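Local atomic coordinates of endoglucanase (Thermotoga maritima, PDB entry 1VHO), a protein that is probably a metal-dependent aminopeptidase of the peptidase M42 family, expected to bind two divalent metal cations per subunit. Residues A[49-54]-A[213-218]; A[29-34]-A[179-184]; A[221-226]-A[289-294]; A[60-65]-A[329-334]. One frame throughout, in Å; residues are numbered along the deposited sequence. Where two conformers were deposited one is given.

Interaction 1 of 4, residues A[49-54]-A[213-218]; sequences SLIGYK and TGAYEI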
# COMPACT_ATOMS: atom_id res chain seq x y z
N SER A 49 -5.44 -11.08 6.06
CA SER A 49 -5.92 -10.19 4.98
C SER A 49 -7.38 -9.89 5.24
O SER A 49 -8.06 -10.65 5.99
CB SER A 49 -5.75 -10.79 3.60
OG SER A 49 -4.40 -10.94 3.19
N LEU A 50 -7.91 -8.78 4.73
CA LEU A 50 -9.28 -8.41 4.94
C LEU A 50 -10.02 -8.30 3.60
O LEU A 50 -9.48 -7.71 2.66
CB LEU A 50 -9.35 -7.07 5.70
CG LEU A 50 -10.73 -6.47 5.92
CD1 LEU A 50 -11.46 -7.17 7.07
CD2 LEU A 50 -10.65 -4.97 6.23
N ILE A 51 -11.17 -8.94 3.49
CA ILE A 51 -11.98 -8.87 2.26
C ILE A 51 -13.32 -8.24 2.57
O ILE A 51 -14.07 -8.76 3.43
CB ILE A 51 -12.17 -10.23 1.56
CG1 ILE A 51 -10.86 -10.76 1.01
CG2 ILE A 51 -13.18 -10.05 0.37
CD1 ILE A 51 -9.91 -11.40 2.02
N GLY A 52 -13.62 -7.07 2.00
CA GLY A 52 -14.92 -6.41 2.26
C GLY A 52 -15.89 -6.94 1.18
O GLY A 52 -15.45 -6.96 -0.00
N TYR A 53 -17.10 -7.29 1.53
CA TYR A 53 -18.05 -7.79 0.51
C TYR A 53 -19.28 -6.91 0.42
O TYR A 53 -19.94 -6.63 1.43
CB TYR A 53 -18.44 -9.24 0.81
CG TYR A 53 -19.59 -9.76 -0.02
CD1 TYR A 53 -19.48 -9.80 -1.40
CD2 TYR A 53 -20.77 -10.20 0.55
CE1 TYR A 53 -20.50 -10.27 -2.20
CE2 TYR A 53 -21.81 -10.69 -0.24
CZ TYR A 53 -21.66 -10.73 -1.61
OH TYR A 53 -22.66 -11.18 -2.44
N LYS A 54 -19.52 -6.40 -0.79
CA LYS A 54 -20.68 -5.52 -1.00
C LYS A 54 -21.54 -6.14 -2.11
O LYS A 54 -21.12 -6.28 -3.27
CB LYS A 54 -20.24 -4.11 -1.32
CG LYS A 54 -21.33 -3.12 -1.67
CD LYS A 54 -22.32 -2.90 -0.55
CE LYS A 54 -23.55 -2.14 -1.08
NZ LYS A 54 -23.16 -0.86 -1.71
N THR A 213 -9.39 -15.91 -1.81
CA THR A 213 -9.98 -17.22 -1.51
C THR A 213 -9.75 -17.69 -0.09
O THR A 213 -10.41 -18.62 0.38
CB THR A 213 -9.62 -18.32 -2.50
OG1 THR A 213 -8.20 -18.42 -2.65
CG2 THR A 213 -10.21 -18.00 -3.88
N GLY A 214 -8.96 -16.94 0.69
CA GLY A 214 -8.76 -17.28 2.10
C GLY A 214 -10.00 -16.86 2.87
O GLY A 214 -10.15 -17.18 4.06
N ALA A 215 -10.87 -16.08 2.23
CA ALA A 215 -12.10 -15.59 2.78
C ALA A 215 -13.34 -16.04 2.00
O ALA A 215 -14.37 -16.33 2.60
CB ALA A 215 -12.10 -14.04 2.78
N TYR A 216 -13.34 -15.94 0.67
CA TYR A 216 -14.50 -16.31 -0.14
C TYR A 216 -14.08 -17.20 -1.29
O TYR A 216 -13.26 -16.82 -2.14
CB TYR A 216 -15.18 -15.06 -0.72
CG TYR A 216 -15.83 -14.17 0.31
CD1 TYR A 216 -17.11 -14.41 0.78
CD2 TYR A 216 -15.11 -13.08 0.82
CE1 TYR A 216 -17.69 -13.58 1.72
CE2 TYR A 216 -15.67 -12.26 1.79
CZ TYR A 216 -16.95 -12.51 2.23
OH TYR A 216 -17.50 -11.70 3.18
N GLU A 217 -14.60 -18.42 -1.33
CA GLU A 217 -14.25 -19.37 -2.39
C GLU A 217 -15.04 -19.02 -3.66
O GLU A 217 -16.08 -19.61 -3.93
CB GLU A 217 -14.60 -20.80 -1.96
N ILE A 218 -14.57 -18.02 -4.39
CA ILE A 218 -15.21 -17.57 -5.61
C ILE A 218 -14.15 -17.35 -6.69
O ILE A 218 -12.97 -17.29 -6.39
CB ILE A 218 -15.92 -16.21 -5.39
CG1 ILE A 218 -14.88 -15.17 -4.90
CG2 ILE A 218 -17.08 -16.27 -4.44
CD1 ILE A 218 -15.25 -13.78 -5.43

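Interaction 2 of 4, residues A[29-34]-A[179-184]; sequences SYIKSV and VLVKVL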
# COMPACT_ATOMS: atom_id res chain seq x y z
N SER A 29 -7.09 -3.63 11.23
CA SER A 29 -8.15 -3.28 12.19
C SER A 29 -8.72 -1.92 11.88
O SER A 29 -9.93 -1.68 11.96
CB SER A 29 -7.58 -3.25 13.64
OG SER A 29 -8.65 -2.85 14.49
N TYR A 30 -7.82 -0.97 11.50
CA TYR A 30 -8.33 0.36 11.13
C TYR A 30 -9.20 0.29 9.88
O TYR A 30 -10.29 0.89 9.83
CB TYR A 30 -7.13 1.29 10.87
CG TYR A 30 -7.47 2.69 10.38
CD1 TYR A 30 -7.68 2.88 9.00
CD2 TYR A 30 -7.63 3.76 11.20
CE1 TYR A 30 -8.00 4.13 8.50
CE2 TYR A 30 -7.94 5.03 10.72
CZ TYR A 30 -8.13 5.19 9.35
OH TYR A 30 -8.46 6.44 8.88
N ILE A 31 -8.72 -0.39 8.83
CA ILE A 31 -9.50 -0.46 7.57
C ILE A 31 -10.82 -1.17 7.83
O ILE A 31 -11.85 -0.70 7.33
CB ILE A 31 -8.71 -1.20 6.47
CG1 ILE A 31 -7.42 -0.41 6.18
CG2 ILE A 31 -9.54 -1.43 5.22
CD1 ILE A 31 -6.43 -1.23 5.34
N LYS A 32 -10.80 -2.24 8.61
CA LYS A 32 -12.06 -2.94 8.93
C LYS A 32 -13.07 -1.99 9.54
O LYS A 32 -14.26 -1.94 9.15
CB LYS A 32 -11.79 -4.15 9.83
CG LYS A 32 -13.04 -4.89 10.25
CD LYS A 32 -12.70 -6.12 11.10
CE LYS A 32 -13.99 -6.87 11.46
NZ LYS A 32 -14.98 -5.96 12.12
N SER A 33 -12.64 -1.13 10.47
CA SER A 33 -13.56 -0.19 11.08
C SER A 33 -14.06 0.90 10.16
O SER A 33 -15.25 1.35 10.33
CB SER A 33 -12.87 0.38 12.33
OG SER A 33 -13.73 1.15 13.11
N VAL A 34 -13.23 1.41 9.23
CA VAL A 34 -13.74 2.49 8.39
C VAL A 34 -14.63 1.88 7.28
O VAL A 34 -15.48 2.65 6.78
CB VAL A 34 -12.57 3.27 7.75
CG1 VAL A 34 -13.04 4.34 6.79
CG2 VAL A 34 -11.71 3.89 8.85
N VAL A 179 -7.85 4.28 -1.79
CA VAL A 179 -8.74 4.21 -2.98
C VAL A 179 -9.86 3.19 -2.72
O VAL A 179 -11.05 3.45 -2.90
CB VAL A 179 -7.98 3.68 -4.22
CG1 VAL A 179 -9.01 3.38 -5.37
CG2 VAL A 179 -6.93 4.64 -4.71
N LEU A 180 -9.48 2.01 -2.20
CA LEU A 180 -10.50 0.96 -2.00
C LEU A 180 -11.49 1.32 -0.91
O LEU A 180 -12.69 0.95 -1.02
CB LEU A 180 -9.83 -0.40 -1.83
CG LEU A 180 -8.95 -0.83 -3.04
CD1 LEU A 180 -8.56 -2.29 -2.88
CD2 LEU A 180 -9.77 -0.66 -4.35
N VAL A 181 -11.01 2.03 0.12
CA VAL A 181 -11.97 2.46 1.18
C VAL A 181 -12.97 3.44 0.55
O VAL A 181 -14.21 3.31 0.78
CB VAL A 181 -11.21 3.14 2.33
CG1 VAL A 181 -12.20 3.88 3.27
CG2 VAL A 181 -10.45 2.07 3.14
N LYS A 182 -12.47 4.37 -0.26
CA LYS A 182 -13.35 5.37 -0.91
C LYS A 182 -14.29 4.70 -1.91
O LYS A 182 -15.45 5.14 -2.07
CB LYS A 182 -12.53 6.48 -1.56
CG LYS A 182 -11.79 7.39 -0.56
CD LYS A 182 -12.73 8.17 0.36
CE LYS A 182 -13.41 9.32 -0.34
NZ LYS A 182 -14.24 10.12 0.59
N VAL A 183 -13.84 3.66 -2.62
CA VAL A 183 -14.78 2.98 -3.54
C VAL A 183 -16.02 2.49 -2.76
O VAL A 183 -17.16 2.62 -3.20
CB VAL A 183 -14.12 1.74 -4.16
CG1 VAL A 183 -15.11 0.88 -4.95
CG2 VAL A 183 -12.99 2.16 -5.10
N LEU A 184 -15.79 1.84 -1.61
CA LEU A 184 -16.92 1.33 -0.82
C LEU A 184 -17.82 2.46 -0.38
O LEU A 184 -19.06 2.36 -0.47
CB LEU A 184 -16.40 0.50 0.36
CG LEU A 184 -15.75 -0.84 -0.04
CD1 LEU A 184 -15.03 -1.46 1.15
CD2 LEU A 184 -16.80 -1.84 -0.54

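Interaction 3 of 4, residues A[221-226]-A[289-294]; sequences DAAIVM and VQLVRN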
# COMPACT_ATOMS: atom_id res chain seq x y z
N ASP A 221 -15.17 -12.59 -12.02
CA ASP A 221 -15.31 -12.43 -13.46
C ASP A 221 -14.35 -11.38 -13.98
O ASP A 221 -14.02 -11.34 -15.17
CB ASP A 221 -16.76 -12.00 -13.75
CG ASP A 221 -17.69 -13.11 -13.27
OD1 ASP A 221 -17.47 -14.27 -13.72
OD2 ASP A 221 -18.53 -12.85 -12.42
N ALA A 222 -13.94 -10.43 -13.10
CA ALA A 222 -13.00 -9.38 -13.53
C ALA A 222 -12.25 -8.87 -12.28
O ALA A 222 -12.81 -8.92 -11.19
CB ALA A 222 -13.64 -8.24 -14.27
N ALA A 223 -10.97 -8.56 -12.47
CA ALA A 223 -10.21 -8.10 -11.29
C ALA A 223 -9.43 -6.83 -11.64
O ALA A 223 -8.92 -6.73 -12.75
CB ALA A 223 -9.21 -9.17 -10.88
N ILE A 224 -9.39 -5.91 -10.70
CA ILE A 224 -8.61 -4.68 -10.93
C ILE A 224 -7.57 -4.63 -9.78
O ILE A 224 -7.96 -4.59 -8.62
CB ILE A 224 -9.47 -3.44 -11.00
CG1 ILE A 224 -10.64 -3.64 -12.03
CG2 ILE A 224 -8.61 -2.23 -11.39
CD1 ILE A 224 -11.39 -2.29 -12.28
N VAL A 225 -6.30 -4.67 -10.13
CA VAL A 225 -5.22 -4.67 -9.14
C VAL A 225 -4.70 -3.25 -9.02
O VAL A 225 -4.42 -2.62 -10.02
CB VAL A 225 -4.06 -5.61 -9.55
CG1 VAL A 225 -2.84 -5.44 -8.68
CG2 VAL A 225 -4.53 -7.05 -9.55
N MSE A 226 -4.51 -2.79 -7.78
CA MSE A 226 -4.04 -1.44 -7.57
C MSE A 226 -2.51 -1.44 -7.44
O MSE A 226 -1.97 -2.32 -6.76
CB MSE A 226 -4.56 -0.93 -6.21
CG MSE A 226 -6.05 -0.85 -6.03
SE MSE A 226 -6.76 0.58 -7.09
CE MSE A 226 -7.18 -0.38 -8.69
N VAL A 289 0.11 -13.60 -11.16
CA VAL A 289 0.34 -15.01 -11.42
C VAL A 289 -0.89 -15.87 -11.27
O VAL A 289 -1.32 -16.50 -12.26
CB VAL A 289 1.52 -15.58 -10.63
CG1 VAL A 289 1.68 -17.08 -10.81
CG2 VAL A 289 2.82 -14.87 -10.98
N GLN A 290 -1.53 -15.93 -10.11
CA GLN A 290 -2.71 -16.78 -9.93
C GLN A 290 -3.88 -16.36 -10.79
O GLN A 290 -4.58 -17.19 -11.40
CB GLN A 290 -3.10 -16.86 -8.45
CG GLN A 290 -2.01 -17.35 -7.50
CD GLN A 290 -2.25 -17.02 -6.04
OE1 GLN A 290 -2.74 -15.96 -5.68
NE2 GLN A 290 -1.92 -17.93 -5.12
N LEU A 291 -4.14 -15.05 -10.90
CA LEU A 291 -5.25 -14.52 -11.67
C LEU A 291 -5.23 -14.96 -13.13
O LEU A 291 -6.25 -15.36 -13.68
CB LEU A 291 -5.27 -12.99 -11.58
CG LEU A 291 -5.69 -12.42 -10.22
CD1 LEU A 291 -5.45 -10.92 -10.16
CD2 LEU A 291 -7.16 -12.71 -9.95
N VAL A 292 -4.07 -14.81 -13.76
CA VAL A 292 -3.87 -15.19 -15.15
C VAL A 292 -4.06 -16.70 -15.32
O VAL A 292 -4.94 -17.15 -16.07
CB VAL A 292 -2.51 -14.72 -15.66
CG1 VAL A 292 -2.37 -13.20 -15.53
CG2 VAL A 292 -1.36 -15.37 -14.91
N ARG A 293 -3.42 -17.49 -14.46
CA ARG A 293 -3.55 -18.94 -14.51
C ARG A 293 -5.00 -19.40 -14.40
O ARG A 293 -5.38 -20.42 -14.98
CB ARG A 293 -2.71 -19.61 -13.43
N ASN A 294 -5.82 -18.67 -13.66
CA ASN A 294 -7.22 -18.99 -13.48
C ASN A 294 -8.14 -18.32 -14.46
O ASN A 294 -9.36 -18.34 -14.25
CB ASN A 294 -7.63 -18.63 -12.04
CG ASN A 294 -7.32 -19.77 -11.08
OD1 ASN A 294 -8.25 -20.30 -10.47
ND2 ASN A 294 -6.06 -20.14 -10.97

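Interaction 4 of 4, residues A[60-65]-A[329-334]; sequences GKLAFF and LVAVEL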
# COMPACT_ATOMS: atom_id res chain seq x y z
N GLY A 60 -22.49 -10.75 -11.52
CA GLY A 60 -21.13 -11.30 -11.64
C GLY A 60 -20.36 -10.77 -10.40
O GLY A 60 -20.93 -10.00 -9.63
N LYS A 61 -19.10 -11.14 -10.35
CA LYS A 61 -18.24 -10.76 -9.24
C LYS A 61 -16.99 -10.01 -9.75
O LYS A 61 -16.26 -10.48 -10.61
CB LYS A 61 -17.78 -12.03 -8.50
CG LYS A 61 -18.91 -12.93 -8.03
CD LYS A 61 -18.34 -14.25 -7.49
CE LYS A 61 -19.42 -15.08 -6.80
NZ LYS A 61 -20.25 -14.21 -5.90
N LEU A 62 -16.81 -8.84 -9.17
CA LEU A 62 -15.69 -7.95 -9.50
C LEU A 62 -14.82 -7.89 -8.24
O LEU A 62 -15.38 -7.65 -7.16
CB LEU A 62 -16.32 -6.59 -9.75
CG LEU A 62 -15.52 -5.37 -10.13
CD1 LEU A 62 -14.53 -5.64 -11.27
CD2 LEU A 62 -16.50 -4.24 -10.55
N ALA A 63 -13.53 -8.07 -8.37
CA ALA A 63 -12.62 -8.02 -7.22
C ALA A 63 -11.60 -6.90 -7.43
O ALA A 63 -11.01 -6.79 -8.52
CB ALA A 63 -11.91 -9.35 -7.03
N PHE A 64 -11.35 -6.13 -6.40
CA PHE A 64 -10.39 -5.03 -6.41
C PHE A 64 -9.32 -5.41 -5.36
O PHE A 64 -9.74 -5.84 -4.27
CB PHE A 64 -11.01 -3.69 -6.06
CG PHE A 64 -12.11 -3.21 -6.96
CD1 PHE A 64 -12.05 -3.39 -8.33
CD2 PHE A 64 -13.24 -2.60 -6.43
CE1 PHE A 64 -13.10 -2.97 -9.14
CE2 PHE A 64 -14.26 -2.14 -7.24
CZ PHE A 64 -14.20 -2.32 -8.60
N PHE A 65 -8.04 -5.24 -5.67
CA PHE A 65 -7.02 -5.71 -4.73
C PHE A 65 -5.98 -4.64 -4.39
O PHE A 65 -5.50 -3.94 -5.29
CB PHE A 65 -6.23 -6.86 -5.44
CG PHE A 65 -7.02 -8.11 -5.76
CD1 PHE A 65 -7.68 -8.22 -6.99
CD2 PHE A 65 -7.12 -9.13 -4.86
CE1 PHE A 65 -8.41 -9.37 -7.27
CE2 PHE A 65 -7.84 -10.30 -5.13
CZ PHE A 65 -8.50 -10.40 -6.36
N LEU A 329 -17.96 3.44 -10.58
CA LEU A 329 -18.68 3.48 -11.86
C LEU A 329 -18.51 2.20 -12.64
O LEU A 329 -19.43 1.75 -13.34
CB LEU A 329 -18.29 4.73 -12.66
CG LEU A 329 -18.77 6.02 -12.01
CD1 LEU A 329 -18.04 7.25 -12.56
CD2 LEU A 329 -20.28 6.18 -12.19
N VAL A 330 -17.35 1.53 -12.51
CA VAL A 330 -17.14 0.24 -13.19
C VAL A 330 -18.12 -0.75 -12.61
O VAL A 330 -18.80 -1.51 -13.32
CB VAL A 330 -15.69 -0.26 -13.05
CG1 VAL A 330 -15.51 -1.70 -13.47
CG2 VAL A 330 -14.76 0.63 -13.90
N ALA A 331 -18.29 -0.75 -11.27
CA ALA A 331 -19.24 -1.65 -10.65
C ALA A 331 -20.67 -1.34 -11.09
O ALA A 331 -21.53 -2.23 -11.01
CB ALA A 331 -19.14 -1.61 -9.11
N VAL A 332 -20.97 -0.14 -11.52
CA VAL A 332 -22.32 0.22 -11.96
C VAL A 332 -22.58 -0.03 -13.44
O VAL A 332 -23.58 -0.66 -13.82
CB VAL A 332 -22.59 1.71 -11.68
CG1 VAL A 332 -23.98 2.14 -12.20
CG2 VAL A 332 -22.51 2.02 -10.19
N GLU A 333 -21.61 0.30 -14.30
CA GLU A 333 -21.78 0.20 -15.74
C GLU A 333 -21.06 -0.87 -16.50
O GLU A 333 -21.34 -1.01 -17.70
CB GLU A 333 -21.31 1.56 -16.35
CG GLU A 333 -22.21 2.69 -15.82
CD GLU A 333 -21.85 4.03 -16.40
OE1 GLU A 333 -20.90 4.09 -17.22
OE2 GLU A 333 -22.44 5.06 -16.02
N LEU A 334 -20.09 -1.56 -15.91
CA LEU A 334 -19.38 -2.57 -16.65
C LEU A 334 -20.30 -3.66 -17.24
O LEU A 334 -21.06 -4.29 -16.53
CB LEU A 334 -18.29 -3.27 -15.85
CG LEU A 334 -17.44 -4.32 -16.57
CD1 LEU A 334 -16.62 -3.68 -17.71
CD2 LEU A 334 -16.47 -4.99 -15.58

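Interaction 1 of 4, residues A[49-54]-A[213-218]
Ile51 and Tyr53, alternate residues of strand 50-54 in the large mixed sheet of this M42 peptidase fold, receive Ala215 and Tyr216 from the loop that follows helix 208-213. Ile51 divides its two branches between the loop residues. Ile51 CD1 presses on Ala215 CB at 3.5 Å. Ile51 CG2, held anti to the backbone N while CG1 lies beside it (chi1 -67°), meets the edge of the Tyr216 ring near its plane, 3.6 Å from Tyr216 CE2. The two side chains slide past each other in opposite directions, which carries the phenol end of Tyr216 on to the next residue of the strand facing the loop: Tyr216 OH passes 3.5 Å from Tyr53 CB. The two tyrosine rings are oblique to one another, with centroids 5.7 Å apart and planes at 43°. No hydrogen bond joins the segments; the polar end of Tyr216 is instead satisfied by Glu41, whose OE2 hydrogen-bonds OH. Lys43 adds a cation-pi contact to the same ring, and Tyr197 meets it edge-to-face while stacking with Tyr53. A leucine in place of Tyr216 would probably leave Glu41 without its hydroxyl mate and Lys43 without its aromatic partner. The predicted metal ligand Glu205 is close by, its side chain about 6 Å from that of Ile51, and its OE2 is hydrogen-bonded to Ser49 OG.

Interaction 2 of 4, residues A[29-34]-A[179-184]
Ile31 and Val34, one helical turn apart on helix 25-35, close over Val181 of helix 171-187 in a helix-helix contact on one face of the central mixed sheet. Val34 was modelled in two conformers, and what is said of its side chain holds for the one described. Tyr30, the residue before Ile31, does not reach the second helix; in that conformer, Val34 CG2 lies 3.7 Å above one face of the Tyr30 ring, displaced toward the rim. Tyr30 OH is hydrogen-bonded to Glu13 OE1 of helix 7-16. Ile31 comes next and brings its CG2 to within 4.2 Å of Val181 CG2, the side chains crossing obliquely in a loose touch. The same isoleucine packs on Phe200 of strand 195-201, as does Leu180, the neighbour of Val181, so both helices rest on a common strand. At the end of the segment Val34 makes the closer approach through its CG1, its side chain crossing that of Val181 at about a right angle. Val34 CA and Val181 CA, the nearest such pair of the two segments, are 7.4 Å apart. No hydrogen bond joins the segments. Val181 sets its two methyls against different partners: with CG1 anti to the backbone N (chi1 167°), CG2 is left for Ile31, and CG1 of Val181 meets CG1 of Val34 at 3.6 Å.

Interaction 3 of 4, residues A[221-226]-A[289-294]
Leu291 straddles Ala223 and Val225, turning its two methyls to the two residues of strand 222-229 that face the helix. Just ahead of it in the short helix 289-293, Gln290 tethers the helix with its amide: OE1 accepts a hydrogen bond from Gly210 N, and NE2 is bonded to Thr206 OG1. Leu291 itself has CG beside the backbone N and anti to the carbonyl carbon (chi1 -71°), a setting from which the fork reaches the strand. Leu291 CD1 comes 4.0 Å from Val225 CG2, the side chains crossing at a slant, and Leu291 CD2 stands 4.2 Å from Ala223 CB. The nearest CA atoms, those of Ala223 and Leu291, are 8.1 Å apart. Where the helical angles stop, Asn294 N donates to Gln290 O at 3.0 Å, and Asn294 ND2 adds a weak bond to the same oxygen. The packing lies beside the probable metal site: the side chain of Val225 is about 5 Å from that of Asp227 and about 6 Å from that of His67, both predicted metal ligands. Leu291 also packs on Thr298 of the neighbouring strand 297-304. Helix 289-293 thus lies on one face of the sheet, while Met226, a selenomethionine, packs against helix 171-187 on the other.

Interaction 4 of 4, residues A[60-65]-A[329-334]
With chi1 at -179° and chi2 at 48°, the Leu62 side chain is stretched out from the strand, and CD2, the branch that continues the extended chain, reaches Val330 and Ala331 on the last turns of helix 317-333. On the helix side, Val330 places CG1 anti to the backbone N (chi1 168°), and this branch of Val330 meets Leu62 CD2 at 4.0 Å. The leucine methyl does more than touch side chains: Leu62 CD2 lies 3.8 Å from Ala331 CA and 4.0 Å from Ala331 CB, pressed against the helix backbone where a small residue lets it in. The CA atoms of Leu62 and Ala331 are accordingly only 7.3 Å apart. One methyl group thus makes every close contact between the two segments, and the chemistry is purely apolar. Phe64 and Leu334 flank it at a greater distance, each burying a little surface without direct touch. The helix closes just here. Leu334 N still donates to Val330 O at 2.9 Å, but Leu334 has left helical angles, and its O accepts a hydrogen bond from Trp194 NE1. This is strand-to-helix packing in an alpha/beta fold, away from the predicted metal site. Strand 61-67 runs between strands 195-201 and 222-229; Ala331 also rests on Val196 of the first, and helix 256-268 packs against the helix end through Leu258 and Ile265.

Interactions 1, 3 and 4 all reach the same mixed sheet, whereas interaction 2 joins two helices lying on it. None has a hydrogen bond across its segments. Interactions 2, 3 and 4 are buried contacts of branched residues and alanines; interaction 1 is only partly buried, and its tyrosine hydroxyl is bonded outside the segments, to Glu41. Helices 171-187 and 317-333 share one sheet face: Val183 of the first packs on Phe64 and also on Ala324 and Leu327 of the second. The short helix of interaction 3 and the loop of interaction 1 lie against the other. Ile224 N bonds to Ala63 O at 2.9 Å, coupling interactions 3 and 4; Leu50 packs on Ile31, tying interaction 1 to interaction 2.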